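Local coordinates for arginine decarboxylase, A207R protein (PDB 2NVA) that decarboxylates arginine to agmatine, using pyridoxal 5'-phosphate as its cofactor, at residues 127-139 against 145-157. Numbering follows the deposited sequence.
With PL2 ((4-{[(4-{[amino(imino)methyl]amino}butyl)amino]methyl}-5-hydroxy-6-methylpyridin-3-yl)methyl dihydrogen phosphate), chain I.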
# COMPACT_ATOMS: atom_id res chain seq x y z
N ASN A 127 5.26 -35.15 -6.08
CA ASN A 127 6.64 -35.41 -5.69
C ASN A 127 7.39 -34.19 -5.16
O ASN A 127 8.59 -34.22 -4.99
CB ASN A 127 7.41 -36.06 -6.85
CG ASN A 127 6.87 -37.42 -7.20
OD1 ASN A 127 6.49 -38.21 -6.32
ND2 ASN A 127 6.81 -37.72 -8.50
N CYS A 128 6.65 -33.11 -4.89
CA CYS A 128 7.25 -31.95 -4.25
C CYS A 128 7.75 -32.35 -2.86
O CYS A 128 7.04 -33.03 -2.11
CB CYS A 128 6.21 -30.83 -4.15
SG CYS A 128 6.90 -29.24 -3.62
N LYS A 129 8.99 -31.98 -2.55
CA LYS A 129 9.53 -32.25 -1.23
C LYS A 129 9.03 -31.19 -0.26
O LYS A 129 9.22 -30.00 -0.50
CB LYS A 129 11.06 -32.30 -1.26
CG LYS A 129 11.58 -33.32 -2.29
CD LYS A 129 13.09 -33.52 -2.16
CE LYS A 129 13.67 -34.27 -3.37
NZ LYS A 129 13.04 -35.63 -3.54
N MET A 130 8.41 -31.63 0.83
CA MET A 130 7.68 -30.73 1.71
C MET A 130 8.39 -30.41 3.01
O MET A 130 9.03 -31.27 3.61
CB MET A 130 6.28 -31.26 2.00
CG MET A 130 5.41 -31.45 0.75
SD MET A 130 5.30 -29.98 -0.32
CE MET A 130 4.36 -28.87 0.73
N ILE A 131 8.27 -29.15 3.44
CA ILE A 131 8.84 -28.69 4.69
C ILE A 131 7.69 -28.22 5.58
O ILE A 131 6.93 -27.33 5.20
CB ILE A 131 9.87 -27.54 4.48
CG1 ILE A 131 11.10 -28.06 3.72
CG2 ILE A 131 10.31 -26.94 5.81
CD1 ILE A 131 12.05 -26.94 3.24
N LEU A 132 7.55 -28.83 6.75
CA LEU A 132 6.48 -28.44 7.65
C LEU A 132 6.87 -27.16 8.38
O LEU A 132 7.87 -27.14 9.09
CB LEU A 132 6.14 -29.57 8.64
CG LEU A 132 5.17 -29.20 9.77
CD1 LEU A 132 3.77 -28.85 9.26
CD2 LEU A 132 5.10 -30.31 10.82
N ARG A 133 6.07 -26.12 8.20
CA ARG A 133 6.28 -24.88 8.94
C ARG A 133 5.54 -24.93 10.27
O ARG A 133 4.32 -25.15 10.30
CB ARG A 133 5.82 -23.66 8.13
CG ARG A 133 6.05 -22.35 8.87
CD ARG A 133 5.82 -21.16 7.96
NE ARG A 133 5.79 -19.91 8.72
CZ ARG A 133 5.60 -18.72 8.16
NH1 ARG A 133 5.42 -18.63 6.85
NH2 ARG A 133 5.59 -17.62 8.91
N ILE A 134 6.28 -24.75 11.35
CA ILE A 134 5.70 -24.71 12.69
C ILE A 134 5.66 -23.28 13.22
O ILE A 134 6.53 -22.46 12.88
CB ILE A 134 6.45 -25.65 13.68
CG1 ILE A 134 7.90 -25.20 13.88
CG2 ILE A 134 6.40 -27.08 13.14
CD1 ILE A 134 8.64 -25.94 15.03
N ARG A 135 4.66 -22.98 14.05
CA ARG A 135 4.56 -21.65 14.63
C ARG A 135 5.47 -21.54 15.85
O ARG A 135 5.37 -22.33 16.79
CB ARG A 135 3.13 -21.35 15.04
CG ARG A 135 2.98 -19.97 15.64
CD ARG A 135 1.59 -19.72 16.14
NE ARG A 135 1.49 -18.36 16.67
CZ ARG A 135 0.36 -17.76 17.01
NH1 ARG A 135 -0.81 -18.38 16.85
NH2 ARG A 135 0.39 -16.51 17.47
N CYS A 136 6.36 -20.54 15.83
CA CYS A 136 7.24 -20.24 16.95
C CYS A 136 7.51 -18.74 16.95
O CYS A 136 8.40 -18.27 16.22
CB CYS A 136 8.59 -20.98 16.82
SG CYS A 136 8.57 -22.78 16.86
N ASP A 137 6.78 -17.98 17.75
CA ASP A 137 6.83 -16.52 17.63
C ASP A 137 7.93 -15.86 18.46
O ASP A 137 8.27 -16.31 19.55
CB ASP A 137 5.50 -15.89 18.04
CG ASP A 137 4.32 -16.38 17.22
OD1 ASP A 137 4.50 -17.12 16.23
OD2 ASP A 137 3.18 -15.98 17.58
N ASP A 138 8.46 -14.77 17.92
CA ASP A 138 9.21 -13.81 18.72
C ASP A 138 8.20 -12.74 19.10
O ASP A 138 7.74 -11.99 18.22
CB ASP A 138 10.35 -13.20 17.90
CG ASP A 138 10.99 -11.98 18.58
OD1 ASP A 138 10.72 -11.74 19.78
OD2 ASP A 138 11.73 -11.25 17.90
N PRO A 139 7.84 -12.64 20.39
CA PRO A 139 6.83 -11.64 20.74
C PRO A 139 7.28 -10.18 20.57
O PRO A 139 6.43 -9.28 20.55
CB PRO A 139 6.54 -11.94 22.22
CG PRO A 139 7.73 -12.65 22.72
CD PRO A 139 8.30 -13.41 21.55
N LEU A 145 3.76 -12.83 12.56
CA LEU A 145 3.36 -13.74 11.45
C LEU A 145 2.63 -14.99 11.94
O LEU A 145 2.02 -15.75 11.14
CB LEU A 145 4.60 -14.17 10.66
CG LEU A 145 5.58 -13.15 10.11
CD1 LEU A 145 6.81 -13.86 9.54
CD2 LEU A 145 4.95 -12.21 9.07
N GLY A 146 2.70 -15.19 13.26
CA GLY A 146 2.23 -16.40 13.93
C GLY A 146 0.75 -16.75 13.79
O GLY A 146 0.42 -17.93 13.56
N ASN A 147 -0.14 -15.79 13.97
CA ASN A 147 -1.57 -16.08 13.82
C ASN A 147 -1.90 -16.73 12.48
O ASN A 147 -2.67 -17.70 12.41
CB ASN A 147 -2.38 -14.83 13.97
CG ASN A 147 -3.10 -14.77 15.29
OD1 ASN A 147 -3.48 -15.80 15.87
ND2 ASN A 147 -3.35 -13.55 15.75
N LYS A 148 -1.27 -16.23 11.42
CA LYS A 148 -1.65 -16.57 10.06
C LYS A 148 -0.96 -17.83 9.52
O LYS A 148 -1.55 -18.56 8.73
CB LYS A 148 -1.36 -15.37 9.17
CG LYS A 148 -1.73 -15.50 7.70
CD LYS A 148 -1.64 -14.11 7.04
CE LYS A 148 -1.92 -14.20 5.55
NZ LYS A 148 -1.70 -12.92 4.84
N PHE A 149 0.28 -18.06 9.95
CA PHE A 149 1.09 -19.14 9.40
C PHE A 149 1.70 -20.03 10.46
O PHE A 149 2.04 -19.56 11.55
CB PHE A 149 2.21 -18.56 8.53
CG PHE A 149 1.72 -17.84 7.30
CD1 PHE A 149 1.10 -18.54 6.27
CD2 PHE A 149 1.87 -16.46 7.18
CE1 PHE A 149 0.65 -17.89 5.14
CE2 PHE A 149 1.43 -15.81 6.05
CZ PHE A 149 0.82 -16.53 5.02
N GLY A 150 1.87 -21.31 10.13
CA GLY A 150 2.59 -22.24 10.99
C GLY A 150 1.65 -23.14 11.76
O GLY A 150 0.62 -22.70 12.28
N ALA A 151 2.02 -24.42 11.84
CA ALA A 151 1.24 -25.41 12.57
C ALA A 151 1.46 -25.27 14.08
O ALA A 151 2.58 -25.02 14.54
CB ALA A 151 1.62 -26.81 12.12
N ASN A 152 0.39 -25.47 14.84
CA ASN A 152 0.47 -25.49 16.29
C ASN A 152 1.07 -26.80 16.76
O ASN A 152 1.00 -27.81 16.04
CB ASN A 152 -0.93 -25.31 16.88
CG ASN A 152 -1.53 -23.97 16.54
OD1 ASN A 152 -0.85 -22.95 16.62
ND2 ASN A 152 -2.81 -23.97 16.19
N GLU A 153 1.64 -26.80 17.97
CA GLU A 153 2.33 -28.00 18.46
C GLU A 153 1.41 -29.23 18.42
O GLU A 153 1.85 -30.34 18.10
CB GLU A 153 2.91 -27.80 19.86
CG GLU A 153 3.95 -28.88 20.22
CD GLU A 153 4.27 -28.96 21.70
OE1 GLU A 153 4.62 -27.93 22.31
OE2 GLU A 153 4.16 -30.07 22.27
N ASP A 154 0.13 -29.01 18.71
CA ASP A 154 -0.80 -30.13 18.83
C ASP A 154 -1.23 -30.77 17.50
O ASP A 154 -1.87 -31.82 17.50
CB ASP A 154 -2.00 -29.75 19.68
CG ASP A 154 -2.87 -28.67 19.05
OD1 ASP A 154 -3.72 -28.12 19.78
OD2 ASP A 154 -2.76 -28.34 17.85
N GLU A 155 -0.89 -30.16 16.37
CA GLU A 155 -1.24 -30.77 15.10
C GLU A 155 -0.04 -31.28 14.30
O GLU A 155 -0.21 -31.79 13.20
CB GLU A 155 -2.08 -29.82 14.25
CG GLU A 155 -1.49 -28.47 14.16
CD GLU A 155 -2.31 -27.47 13.36
OE1 GLU A 155 -3.36 -27.84 12.77
OE2 GLU A 155 -1.87 -26.31 13.30
N ILE A 156 1.16 -31.12 14.86
CA ILE A 156 2.39 -31.55 14.18
C ILE A 156 2.32 -33.03 13.76
O ILE A 156 2.50 -33.35 12.58
CB ILE A 156 3.69 -31.28 15.04
CG1 ILE A 156 3.92 -29.77 15.30
CG2 ILE A 156 4.94 -31.88 14.36
CD1 ILE A 156 3.60 -28.93 14.07
N ARG A 157 2.06 -33.92 14.73
CA ARG A 157 2.03 -35.35 14.41
C ARG A 157 0.96 -35.70 13.37
O ARG A 157 1.22 -36.45 12.43
CB ARG A 157 1.90 -36.24 15.66
CG ARG A 157 2.26 -37.67 15.31
CD ARG A 157 2.20 -38.67 16.44
NE ARG A 157 2.49 -40.00 15.88
CZ ARG A 157 3.70 -40.53 15.76
NH1 ARG A 157 4.78 -39.88 16.17
NH2 ARG A 157 3.83 -41.75 15.23
N1 PL2 I . 10.59 -16.08 4.66
C2 PL2 I . 9.25 -16.01 4.74
C2A PL2 I . 8.40 -17.27 4.49
C3 PL2 I . 8.66 -14.78 5.05
O3 PL2 I . 7.30 -14.75 5.13
C4 PL2 I . 9.43 -13.63 5.28
C4A PL2 I . 8.81 -12.24 5.62
C5 PL2 I . 10.82 -13.78 5.19
C6 PL2 I . 11.37 -15.01 4.87
P PL2 I . 12.89 -10.87 6.78
N PL2 I . 7.49 -12.35 6.28
CA PL2 I . 6.58 -11.27 5.86
CG PL2 I . 6.21 -8.76 5.81
OP2 PL2 I . 12.55 -10.06 8.12
OP3 PL2 I . 12.90 -9.77 5.57
OP1 PL2 I . 14.19 -11.60 6.89
OP4 PL2 I . 11.61 -11.82 6.57
C5M PL2 I . 11.76 -12.58 5.43
CB PL2 I . 7.20 -9.88 6.15
CD PL2 I . 6.81 -7.37 6.12
NE PL2 I . 5.81 -6.38 5.66
CZ PL2 I . 6.02 -5.07 5.48
NH2 PL2 I . 5.01 -4.29 5.04
NH1 PL2 I . 7.22 -4.53 5.74
O HOH W 1 4.61 -18.22 11.75
O HOH W 2 -1.62 -20.62 15.40
O HOH W 3 4.37 -25.00 16.81
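The side chain of Arg135 runs along the backbone of Gly146 and Asn147. CB sits near the carbonyl oxygens of Gly150 and Ala151. CG places the chain over Gly146, being anti to the backbone N (chi1 -179°), and from there it runs extended, Arg135 CD passing 3.4 Å from Gly146 O. The guanidinium of Arg135 then lies flat over the peptide joining Gly146 to Asn147: Gly146 C stands 3.3 Å above its plane, over the centre. Arg135 NE and NH2 both grip Asp137 OD2, side-on and within the guanidinium plane; the bond from Arg135 NH2 to Asp137 OD2 (2.8 Å) uses the syn lone pair. NH1 donates to a water that in turn donates to Asn152 OD1, so Asp137 and this water fix the group's rotation. Gly146 CA lies 3.3 Å from Asp137 OD1, close against the same carboxylate.

A single bridge joins the backbones, from Ala151 N to Arg133 O (2.9 Å) and from Arg135 N to Ala151 O (3.0 Å), both nearly straight at 171° and 175°. Arg133 reaches the cofactor side, where Phe149 CB sits over one face of its guanidinium, 3.4 Å from Arg133 CZ; a water links NH2 to Phe149 O. Beyond it, Leu145 CD1 touches the agmatine adduct PL2 at its atom N (3.7 Å), and Cys324 of the second subunit packs on Leu145. Toward the helix, Ile156 CD1 meets Leu132 CD2 and Ile134 CG2.

The loop leaving strand 129-133 thus returns with Ala151 parallel beside Ile134, just before helix 156-165, in a beta-alpha-beta unit of the TIM barrel, with Leu145 lining the pyridoxal phosphate pocket.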